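Cystalysin (Treponema denticola, PDB 1C7N) binds pyridoxal-5'-phosphate as a member of the class I and II aminotransferase family, with the two-domain build of its fold type. Local coordinates at residues L168-P173 / R179-D184; V218-D223 / T230-A235; K307-V312 / E381-L386; E343-H348 / N387-D392. All coordinates share one frame; numbering follows the deposited sequence.

Interaction 1 of 4, residues L168-P173 / R179-D184; sequences LLFCSP and RVWKKD
W181 offers its indole NE1 to the backbone carbonyl of C171 while the rings of F170 and W181 press together at a slant. The bond from W181 NE1 to C171 O is 2.9 Å long and nearly straight, at 168°, and the oxygen lies almost exactly in the indole plane. CB of S172 also reaches the edge of the indole in its plane, and S172 OG approaches W181 CD1 to 3.3 Å. The two faces of the indole are covered by different residues. CZ of F170 lies over one, offset toward the rim, whereas CB of R179 lies over the other. F170 comes no closer than 3.3 Å, from its CZ to W181 NE1, and its plane is turned 37° from the five-membered ring, so the two rings meet obliquely. A chi1 of -158° sets the phenyl beside its own carbonyl carbon and carries it to the indole. Further along, the ring of P173, which follows a cis peptide bond, lies side by side with V180, its CG 4.0 Å from V180 CG2. R179 makes salt bridges through NE with E323 and through NH2 with E185, and a face of its guanidinium lies against W181 CE3. The indole thus ties strand 165-171 to the lead-in of helix 183-195, the strand-to-helix connection of a beta-alpha-beta unit, beside C171 of the pyridoxal-5'-phosphate pocket.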
# COMPACT_ATOMS: atom_id res chain seq x y z
N LEU A 168 -23.96 1.59 8.80
CA LEU A 168 -24.15 0.15 8.75
C LEU A 168 -23.03 -0.45 7.91
O LEU A 168 -22.93 -0.19 6.71
CB LEU A 168 -25.50 -0.19 8.10
CG LEU A 168 -25.71 -1.67 7.76
CD1 LEU A 168 -25.57 -2.51 9.01
CD2 LEU A 168 -27.09 -1.86 7.13
N LEU A 169 -22.16 -1.23 8.55
CA LEU A 169 -21.06 -1.89 7.86
C LEU A 169 -21.61 -3.24 7.42
O LEU A 169 -21.78 -4.15 8.23
CB LEU A 169 -19.87 -2.05 8.81
CG LEU A 169 -18.56 -2.60 8.24
CD1 LEU A 169 -18.19 -1.87 6.95
CD2 LEU A 169 -17.46 -2.43 9.28
N PHE A 170 -21.86 -3.37 6.12
CA PHE A 170 -22.45 -4.56 5.54
C PHE A 170 -21.49 -5.45 4.75
O PHE A 170 -20.62 -4.96 4.03
CB PHE A 170 -23.60 -4.11 4.63
CG PHE A 170 -24.63 -5.17 4.36
CD1 PHE A 170 -25.39 -5.70 5.40
CD2 PHE A 170 -24.85 -5.62 3.06
CE1 PHE A 170 -26.36 -6.66 5.15
CE2 PHE A 170 -25.82 -6.58 2.81
CZ PHE A 170 -26.57 -7.10 3.85
N CYS A 171 -21.66 -6.77 4.87
CA CYS A 171 -20.81 -7.72 4.14
C CYS A 171 -21.70 -8.48 3.16
O CYS A 171 -22.65 -9.16 3.57
CB CYS A 171 -20.15 -8.69 5.12
SG CYS A 171 -18.73 -9.62 4.45
N SER A 172 -21.40 -8.36 1.87
CA SER A 172 -22.22 -9.01 0.84
C SER A 172 -21.47 -9.37 -0.44
O SER A 172 -21.07 -8.48 -1.19
CB SER A 172 -23.39 -8.07 0.50
OG SER A 172 -24.11 -8.52 -0.63
N PRO A 173 -21.27 -10.68 -0.71
CA PRO A 173 -21.69 -11.85 0.09
C PRO A 173 -21.15 -11.75 1.51
O PRO A 173 -20.14 -11.10 1.76
CB PRO A 173 -21.09 -13.02 -0.68
CG PRO A 173 -21.13 -12.53 -2.10
CD PRO A 173 -20.62 -11.12 -1.96
N ARG A 179 -23.68 -16.31 2.75
CA ARG A 179 -24.96 -15.79 2.26
C ARG A 179 -24.81 -14.77 1.14
O ARG A 179 -23.95 -13.88 1.19
CB ARG A 179 -25.75 -15.13 3.40
CG ARG A 179 -26.61 -16.04 4.28
CD ARG A 179 -27.58 -16.90 3.46
NE ARG A 179 -28.28 -16.17 2.41
CZ ARG A 179 -29.37 -15.43 2.59
NH1 ARG A 179 -29.92 -15.31 3.80
NH2 ARG A 179 -29.92 -14.80 1.56
N VAL A 180 -25.65 -14.91 0.12
CA VAL A 180 -25.71 -13.97 -0.99
C VAL A 180 -27.11 -13.39 -0.80
O VAL A 180 -28.10 -14.07 -1.06
CB VAL A 180 -25.60 -14.65 -2.37
CG1 VAL A 180 -25.99 -13.67 -3.47
CG2 VAL A 180 -24.16 -15.12 -2.60
N TRP A 181 -27.17 -12.16 -0.33
CA TRP A 181 -28.44 -11.50 -0.02
C TRP A 181 -29.46 -11.38 -1.14
O TRP A 181 -29.15 -10.91 -2.24
CB TRP A 181 -28.16 -10.13 0.59
CG TRP A 181 -27.22 -10.23 1.75
CD1 TRP A 181 -25.94 -9.75 1.82
CD2 TRP A 181 -27.47 -10.90 2.99
NE1 TRP A 181 -25.38 -10.08 3.04
CE2 TRP A 181 -26.30 -10.79 3.78
CE3 TRP A 181 -28.57 -11.59 3.52
CZ2 TRP A 181 -26.19 -11.33 5.06
CZ3 TRP A 181 -28.47 -12.14 4.81
CH2 TRP A 181 -27.29 -12.00 5.56
N LYS A 182 -30.69 -11.80 -0.85
CA LYS A 182 -31.76 -11.74 -1.83
C LYS A 182 -32.24 -10.30 -2.02
O LYS A 182 -32.06 -9.46 -1.14
CB LYS A 182 -32.93 -12.63 -1.40
CG LYS A 182 -32.65 -14.12 -1.57
CD LYS A 182 -33.92 -14.95 -1.41
CE LYS A 182 -34.09 -15.48 -0.00
NZ LYS A 182 -33.07 -16.53 0.31
N LYS A 183 -32.86 -10.04 -3.16
CA LYS A 183 -33.36 -8.70 -3.46
C LYS A 183 -34.36 -8.17 -2.45
O LYS A 183 -34.35 -6.98 -2.13
CB LYS A 183 -33.96 -8.67 -4.87
CG LYS A 183 -32.94 -8.33 -5.96
CD LYS A 183 -33.47 -8.61 -7.35
CE LYS A 183 -32.69 -7.82 -8.40
NZ LYS A 183 -31.22 -8.02 -8.33
N ASP A 184 -35.22 -9.04 -1.92
CA ASP A 184 -36.21 -8.60 -0.95
C ASP A 184 -35.55 -8.21 0.37
O ASP A 184 -35.99 -7.28 1.04
CB ASP A 184 -37.24 -9.69 -0.68
CG ASP A 184 -38.41 -9.19 0.14
OD1 ASP A 184 -39.15 -10.02 0.72
OD2 ASP A 184 -38.59 -7.95 0.22

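Interaction 2 of 4, residues V218-D223 / T230-A235; sequences VFQSID and TITFTA
The carboxamide of Q220 is the flat group that meets T232, and it is gripped at its oxygen end. T232 OG1 gives its proton to Q220 OE1 over a short 2.6 Å. The C=O...OG1 angle at Q220 OE1 is 122°, and the hydroxyl stands 24° out of the carbonyl plane. On the far side of the strand the other flat group, the ring of F233, has CG2 of I231 over one face, offset toward the rim. Q220 reaches the strand because its CG sits between its backbone N and carbonyl carbon, chi1 70°, with the chain extended beyond. T230 adds an apolar touch, its CG2 3.9 Å from Q220 CB. Two waters complete the joint. Water 1 accepts from Q220 N and donates to T232 OG1, at 2.6 Å from the latter, so this hydroxyl both receives and gives a hydrogen bond. Water 2 can donate to Q220 OE1 and to T230 O, 2.7 Å from the latter, though competing acceptors mean that not all its possible bonds can form at once. The hydroxyl of T230 turns instead to L226 O. Q220 OE1 and T232 OG1 are thus matched by each other and by water. Strand 230-234 runs between strands 199-203 and 248-251 in the large sheet; the F219 side chain packs against helix 183-195 and that of F233 against helix 98-109.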
# COMPACT_ATOMS: atom_id res chain seq x y z
N VAL A 218 -25.59 -5.75 -6.41
CA VAL A 218 -24.80 -4.68 -5.83
C VAL A 218 -25.80 -3.80 -5.08
O VAL A 218 -26.72 -3.23 -5.68
CB VAL A 218 -24.08 -3.85 -6.91
CG1 VAL A 218 -23.43 -2.63 -6.29
CG2 VAL A 218 -23.03 -4.70 -7.60
N PHE A 219 -25.62 -3.71 -3.77
CA PHE A 219 -26.53 -2.95 -2.92
C PHE A 219 -26.91 -1.56 -3.41
O PHE A 219 -28.10 -1.25 -3.54
CB PHE A 219 -25.96 -2.87 -1.51
CG PHE A 219 -27.01 -2.85 -0.42
CD1 PHE A 219 -26.66 -3.12 0.90
CD2 PHE A 219 -28.34 -2.57 -0.72
CE1 PHE A 219 -27.62 -3.11 1.91
CE2 PHE A 219 -29.31 -2.56 0.29
CZ PHE A 219 -28.95 -2.83 1.60
N GLN A 220 -25.92 -0.72 -3.70
CA GLN A 220 -26.21 0.65 -4.14
C GLN A 220 -26.77 0.76 -5.56
O GLN A 220 -27.07 1.86 -6.02
CB GLN A 220 -24.97 1.53 -4.01
CG GLN A 220 -23.86 1.21 -5.00
CD GLN A 220 -22.76 2.26 -4.98
OE1 GLN A 220 -21.94 2.30 -4.06
NE2 GLN A 220 -22.77 3.14 -5.97
N SER A 221 -26.92 -0.37 -6.24
CA SER A 221 -27.45 -0.36 -7.60
C SER A 221 -28.98 -0.41 -7.64
O SER A 221 -29.58 -0.24 -8.69
CB SER A 221 -26.90 -1.55 -8.39
OG SER A 221 -27.55 -2.75 -8.00
N ILE A 222 -29.60 -0.64 -6.49
CA ILE A 222 -31.06 -0.74 -6.44
C ILE A 222 -31.78 0.57 -6.15
O ILE A 222 -33.01 0.63 -6.21
CB ILE A 222 -31.51 -1.78 -5.38
CG1 ILE A 222 -31.19 -1.27 -3.98
CG2 ILE A 222 -30.81 -3.11 -5.63
CD1 ILE A 222 -31.78 -2.11 -2.86
N ASP A 223 -31.04 1.63 -5.85
CA ASP A 223 -31.64 2.93 -5.54
C ASP A 223 -30.58 4.02 -5.59
O ASP A 223 -29.54 3.91 -4.94
CB ASP A 223 -32.29 2.87 -4.15
CG ASP A 223 -33.08 4.12 -3.82
OD1 ASP A 223 -32.47 5.18 -3.56
OD2 ASP A 223 -34.33 4.05 -3.83
N THR A 230 -23.79 5.86 0.08
CA THR A 230 -23.17 4.54 0.20
C THR A 230 -21.71 4.54 -0.26
O THR A 230 -21.33 5.26 -1.18
CB THR A 230 -23.92 3.48 -0.65
OG1 THR A 230 -25.27 3.36 -0.19
CG2 THR A 230 -23.22 2.11 -0.54
N ILE A 231 -20.90 3.73 0.42
CA ILE A 231 -19.50 3.54 0.07
C ILE A 231 -19.43 2.04 -0.18
O ILE A 231 -19.70 1.26 0.73
CB ILE A 231 -18.53 3.88 1.22
CG1 ILE A 231 -18.49 5.39 1.46
CG2 ILE A 231 -17.15 3.35 0.90
CD1 ILE A 231 -17.65 5.80 2.66
N THR A 232 -19.10 1.64 -1.40
CA THR A 232 -19.02 0.22 -1.73
C THR A 232 -17.58 -0.21 -1.95
O THR A 232 -16.88 0.35 -2.80
CB THR A 232 -19.85 -0.10 -2.99
OG1 THR A 232 -21.23 0.20 -2.75
CG2 THR A 232 -19.71 -1.57 -3.35
N PHE A 233 -17.14 -1.19 -1.18
CA PHE A 233 -15.77 -1.70 -1.28
C PHE A 233 -15.69 -2.90 -2.21
O PHE A 233 -16.38 -3.90 -2.01
CB PHE A 233 -15.24 -2.12 0.10
CG PHE A 233 -15.47 -1.10 1.19
CD1 PHE A 233 -16.70 -1.04 1.85
CD2 PHE A 233 -14.47 -0.21 1.55
CE1 PHE A 233 -16.92 -0.10 2.85
CE2 PHE A 233 -14.68 0.73 2.56
CZ PHE A 233 -15.91 0.78 3.21
N THR A 234 -14.86 -2.80 -3.25
CA THR A 234 -14.69 -3.91 -4.18
C THR A 234 -13.21 -4.05 -4.47
O THR A 234 -12.41 -3.15 -4.18
CB THR A 234 -15.39 -3.69 -5.54
OG1 THR A 234 -14.60 -2.81 -6.35
CG2 THR A 234 -16.77 -3.07 -5.34
N ALA A 235 -12.84 -5.19 -5.04
CA ALA A 235 -11.45 -5.45 -5.38
C ALA A 235 -11.37 -6.77 -6.12
O ALA A 235 -12.28 -7.61 -6.03
CB ALA A 235 -10.59 -5.51 -4.11
O HOH W 1 -23.24 -1.52 -2.70
O HOH W 2 -21.49 5.02 -3.86

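Interaction 3 of 4, residues K307-V312 / E381-L386; sequences KDFFEV and ESLERL
F309 and L383 are the centre of a helix-helix packing in which helices 289-313 and 376-393 run roughly parallel; the short segments cross at -24° with their axes 11.2 Å apart. On the tight side, CB of L383 sits squarely over the F309 ring in a CH-pi contact, 3.9 Å from its centroid and only 9° off the normal. The two side chains slide past each other in opposite directions, so the leucine branches reach back toward the root of the phenylalanine: L383 CD1 lies 3.9 Å from F309 CB, and CD2 meets F309 CD2. The outer end of the ring extends over the leucine backbone, where F309 CZ comes within 3.2 Å of L383 O. One turn later L386 CD1 fits against both rings, at 3.9 Å from F310 CZ, and the L386 and F310 side chains cross at about a right angle. The two phenylalanines can share one methyl because F309 holds its CG anti to the backbone N, chi1 171°, while F310 holds its CG beside its backbone N; CD2 of F309 then lies over the centre of the F310 face. All four residues are buried. The other flanks are polar and looser. D308 and E311 are exposed, E384 holds K388 and N387 within its own helix, and R385 NE and NH2 bond the carbonyls of A350 and Q351. On the flank of helix 289-313, K307 NZ meets E311 OE2 at 2.9 Å, coming from above the carboxylate plane.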
# COMPACT_ATOMS: atom_id res chain seq x y z
N LYS A 307 -19.81 -31.51 2.20
CA LYS A 307 -21.17 -31.85 2.62
C LYS A 307 -21.35 -33.36 2.62
O LYS A 307 -21.84 -33.94 3.60
CB LYS A 307 -22.17 -31.19 1.66
CG LYS A 307 -23.63 -31.55 1.90
CD LYS A 307 -24.53 -30.74 0.98
CE LYS A 307 -25.93 -31.33 0.85
NZ LYS A 307 -26.61 -31.46 2.16
N ASP A 308 -20.95 -34.00 1.53
CA ASP A 308 -21.08 -35.45 1.41
C ASP A 308 -20.27 -36.20 2.45
O ASP A 308 -20.73 -37.20 3.01
CB ASP A 308 -20.67 -35.90 0.01
CG ASP A 308 -20.70 -37.40 -0.15
OD1 ASP A 308 -19.63 -38.04 -0.00
OD2 ASP A 308 -21.79 -37.95 -0.40
N PHE A 309 -19.06 -35.73 2.72
CA PHE A 309 -18.19 -36.38 3.68
C PHE A 309 -18.86 -36.55 5.04
O PHE A 309 -18.80 -37.63 5.63
CB PHE A 309 -16.90 -35.59 3.87
CG PHE A 309 -16.06 -36.09 5.00
CD1 PHE A 309 -15.32 -37.26 4.88
CD2 PHE A 309 -16.05 -35.42 6.22
CE1 PHE A 309 -14.58 -37.75 5.95
CE2 PHE A 309 -15.32 -35.90 7.30
CZ PHE A 309 -14.58 -37.07 7.16
N PHE A 310 -19.49 -35.50 5.54
CA PHE A 310 -20.14 -35.60 6.84
C PHE A 310 -21.43 -36.41 6.81
O PHE A 310 -21.75 -37.10 7.78
CB PHE A 310 -20.38 -34.21 7.43
CG PHE A 310 -19.11 -33.45 7.73
CD1 PHE A 310 -18.67 -32.44 6.88
CD2 PHE A 310 -18.35 -33.77 8.85
CE1 PHE A 310 -17.47 -31.76 7.14
CE2 PHE A 310 -17.16 -33.09 9.12
CZ PHE A 310 -16.72 -32.09 8.27
N GLU A 311 -22.18 -36.34 5.71
CA GLU A 311 -23.42 -37.11 5.62
C GLU A 311 -23.08 -38.60 5.65
O GLU A 311 -23.83 -39.41 6.18
CB GLU A 311 -24.16 -36.80 4.31
CG GLU A 311 -24.55 -35.36 4.13
CD GLU A 311 -25.28 -35.12 2.82
OE1 GLU A 311 -24.94 -35.79 1.82
OE2 GLU A 311 -26.18 -34.25 2.78
N VAL A 312 -21.93 -38.95 5.08
CA VAL A 312 -21.50 -40.34 5.02
C VAL A 312 -20.72 -40.86 6.23
O VAL A 312 -20.90 -42.01 6.64
CB VAL A 312 -20.63 -40.58 3.76
CG1 VAL A 312 -19.99 -41.96 3.82
CG2 VAL A 312 -21.48 -40.44 2.50
N GLU A 381 -7.81 -35.27 1.19
CA GLU A 381 -6.73 -35.68 2.09
C GLU A 381 -7.02 -35.16 3.49
O GLU A 381 -6.87 -35.88 4.48
CB GLU A 381 -5.40 -35.09 1.62
CG GLU A 381 -4.74 -35.80 0.46
CD GLU A 381 -3.56 -35.02 -0.09
OE1 GLU A 381 -2.82 -34.41 0.71
OE2 GLU A 381 -3.36 -35.02 -1.33
N SER A 382 -7.42 -33.89 3.55
CA SER A 382 -7.71 -33.24 4.82
C SER A 382 -8.89 -33.87 5.54
O SER A 382 -8.83 -34.11 6.75
CB SER A 382 -8.00 -31.75 4.58
OG SER A 382 -6.92 -31.13 3.89
N LEU A 383 -9.96 -34.15 4.81
CA LEU A 383 -11.14 -34.76 5.40
C LEU A 383 -10.84 -36.15 5.94
O LEU A 383 -11.40 -36.56 6.96
CB LEU A 383 -12.28 -34.83 4.38
CG LEU A 383 -12.79 -33.47 3.90
CD1 LEU A 383 -13.76 -33.66 2.75
CD2 LEU A 383 -13.45 -32.72 5.05
N GLU A 384 -9.96 -36.88 5.27
CA GLU A 384 -9.62 -38.22 5.73
C GLU A 384 -8.80 -38.15 7.02
O GLU A 384 -8.91 -39.03 7.88
CB GLU A 384 -8.86 -39.00 4.64
CG GLU A 384 -8.51 -40.44 5.02
CD GLU A 384 -9.66 -41.19 5.68
OE1 GLU A 384 -10.83 -40.99 5.28
OE2 GLU A 384 -9.40 -42.01 6.59
N ARG A 385 -7.97 -37.12 7.17
CA ARG A 385 -7.20 -36.96 8.41
C ARG A 385 -8.19 -36.69 9.53
O ARG A 385 -8.06 -37.22 10.64
CB ARG A 385 -6.25 -35.76 8.33
CG ARG A 385 -4.88 -36.07 7.78
CD ARG A 385 -3.87 -35.10 8.36
NE ARG A 385 -4.19 -33.70 8.06
CZ ARG A 385 -4.18 -33.18 6.84
NH1 ARG A 385 -3.87 -33.94 5.79
NH2 ARG A 385 -4.46 -31.89 6.66
N LEU A 386 -9.17 -35.84 9.23
CA LEU A 386 -10.21 -35.47 10.17
C LEU A 386 -11.02 -36.72 10.52
O LEU A 386 -11.35 -36.95 11.69
CB LEU A 386 -11.14 -34.45 9.51
CG LEU A 386 -11.94 -33.45 10.36
CD1 LEU A 386 -13.28 -33.20 9.66
CD2 LEU A 386 -12.15 -33.96 11.76

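Interaction 4 of 4, residues E343-H348 / N387-D392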
# COMPACT_ATOMS: atom_id res chain seq x y z
N GLU A 343 -10.65 -26.10 18.72
CA GLU A 343 -9.45 -25.53 18.12
C GLU A 343 -8.25 -26.42 18.38
O GLU A 343 -7.47 -26.72 17.48
CB GLU A 343 -9.23 -24.14 18.71
CG GLU A 343 -8.01 -23.41 18.20
CD GLU A 343 -7.97 -22.00 18.74
OE1 GLU A 343 -7.86 -21.84 19.98
OE2 GLU A 343 -8.07 -21.05 17.94
N GLU A 344 -8.10 -26.83 19.64
CA GLU A 344 -7.00 -27.69 20.06
C GLU A 344 -7.04 -29.01 19.30
O GLU A 344 -6.02 -29.49 18.81
CB GLU A 344 -7.12 -27.95 21.56
CG GLU A 344 -6.16 -28.98 22.13
CD GLU A 344 -4.71 -28.60 21.95
OE1 GLU A 344 -4.37 -27.40 22.11
OE2 GLU A 344 -3.89 -29.50 21.66
N PHE A 345 -8.24 -29.58 19.20
CA PHE A 345 -8.43 -30.85 18.51
C PHE A 345 -8.11 -30.76 17.03
O PHE A 345 -7.39 -31.61 16.49
CB PHE A 345 -9.87 -31.33 18.69
CG PHE A 345 -10.19 -32.59 17.94
CD1 PHE A 345 -9.76 -33.82 18.41
CD2 PHE A 345 -10.92 -32.54 16.75
CE1 PHE A 345 -10.04 -34.99 17.72
CE2 PHE A 345 -11.21 -33.71 16.05
CZ PHE A 345 -10.77 -34.94 16.53
N MET A 346 -8.65 -29.75 16.36
CA MET A 346 -8.42 -29.60 14.93
C MET A 346 -6.94 -29.44 14.60
O MET A 346 -6.42 -30.10 13.70
CB MET A 346 -9.20 -28.40 14.39
CG MET A 346 -10.72 -28.54 14.50
SD MET A 346 -11.36 -30.04 13.73
CE MET A 346 -13.01 -30.07 14.42
N ILE A 347 -6.26 -28.57 15.34
CA ILE A 347 -4.85 -28.30 15.11
C ILE A 347 -3.91 -29.46 15.44
O ILE A 347 -3.01 -29.77 14.66
CB ILE A 347 -4.38 -27.08 15.92
CG1 ILE A 347 -5.06 -25.81 15.40
CG2 ILE A 347 -2.86 -26.94 15.83
CD1 ILE A 347 -4.70 -24.57 16.20
N HIS A 348 -4.10 -30.09 16.60
CA HIS A 348 -3.20 -31.15 17.02
C HIS A 348 -3.62 -32.59 16.78
O HIS A 348 -2.76 -33.47 16.67
CB HIS A 348 -2.84 -30.96 18.49
CG HIS A 348 -2.14 -29.67 18.78
ND1 HIS A 348 -2.81 -28.51 19.11
CD2 HIS A 348 -0.82 -29.35 18.75
CE1 HIS A 348 -1.94 -27.53 19.27
NE2 HIS A 348 -0.73 -28.01 19.06
N ASN A 387 -11.33 -37.51 9.50
CA ASN A 387 -12.09 -38.74 9.65
C ASN A 387 -11.45 -39.65 10.69
O ASN A 387 -12.12 -40.11 11.62
CB ASN A 387 -12.17 -39.46 8.30
CG ASN A 387 -13.22 -40.56 8.28
OD1 ASN A 387 -14.20 -40.51 9.02
ND2 ASN A 387 -13.03 -41.54 7.40
N LYS A 388 -10.15 -39.91 10.55
CA LYS A 388 -9.45 -40.77 11.50
C LYS A 388 -9.40 -40.14 12.89
O LYS A 388 -9.54 -40.84 13.90
CB LYS A 388 -8.02 -41.06 11.03
CG LYS A 388 -7.94 -41.91 9.76
CD LYS A 388 -6.63 -42.69 9.71
CE LYS A 388 -6.51 -43.50 8.43
NZ LYS A 388 -6.43 -42.63 7.23
N ALA A 389 -9.22 -38.83 12.94
CA ALA A 389 -9.17 -38.11 14.21
C ALA A 389 -10.51 -38.17 14.95
O ALA A 389 -10.55 -38.39 16.16
CB ALA A 389 -8.77 -36.65 13.97
N LEU A 390 -11.60 -37.99 14.20
CA LEU A 390 -12.93 -38.05 14.79
C LEU A 390 -13.22 -39.46 15.29
O LEU A 390 -13.79 -39.64 16.36
CB LEU A 390 -13.99 -37.62 13.78
CG LEU A 390 -14.11 -36.11 13.52
CD1 LEU A 390 -15.17 -35.84 12.47
CD2 LEU A 390 -14.46 -35.39 14.82
N LYS A 391 -12.84 -40.46 14.50
CA LYS A 391 -13.06 -41.84 14.90
C LYS A 391 -12.31 -42.14 16.20
O LYS A 391 -12.87 -42.70 17.14
CB LYS A 391 -12.59 -42.80 13.81
CG LYS A 391 -13.46 -42.81 12.57
CD LYS A 391 -12.86 -43.68 11.49
CE LYS A 391 -13.73 -43.70 10.26
NZ LYS A 391 -13.09 -44.46 9.16
N ASP A 392 -11.04 -41.75 16.24
CA ASP A 392 -10.23 -41.97 17.43
C ASP A 392 -10.89 -41.29 18.63
O ASP A 392 -11.00 -41.88 19.70
CB ASP A 392 -8.83 -41.42 17.22
CG ASP A 392 -8.03 -42.24 16.25
OD1 ASP A 392 -6.88 -41.85 15.93
OD2 ASP A 392 -8.54 -43.29 15.80
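F345 pushes the end of its ring against A389 and L390, and these three buried residues carry the contact between the two segments. F345 CZ lies 3.7 Å from A389 CB, close enough for van der Waals packing with the small methyl. The same ring atom is 3.5 Å from A389 O, which sits at the ring edge near its plane, an approach consistent with a weak C-H...O attraction. L390 closes the other corner: its CD2 approaches F345 CE2 to 3.9 Å, and the two side chains cross at about a right angle. With chi1 at 177° the phenyl points opposite its own backbone N and reaches across to helix 376-393, whereas L390 CG lies beside its N and brings the leucine end back toward the ring. In the second shell, CE of M346 also stands at the edge of the F345 ring, M337 touches F345 from a loop, and H314 lies against L390. N387 OD1 bonds that same H314, while its ND2 bonds E384. Helix 339-350 widens to a pi-type turn at 346-348, next to F345, and M346 there reaches F332 and E356. Helix 376-393 is in this way packed on helix 339-350 in the C-terminal domain, where helices cover a small antiparallel sheet, as in other fold type I pyridoxal-phosphate proteins.

Overall arrangement
From the N terminus, interaction 1 comes first and closes a short loop, with five residues between its segments, where strand 165-171 leads to helix 183-195. Interaction 2 follows in series, closing the six residues, with helix 224-227 among them, that lead into strand 230-234. Both reach the same large sheet and touch through F170 and F219. Far away, across the chain's centre from interaction 2, interactions 3 and 4 close much longer loops of 68 and 38 residues. Their segments alternate along the chain, so these loops cross, and successive turns of helix 376-393 bind helix 289-313 and then helix 339-350, with F309 touching N387 between them.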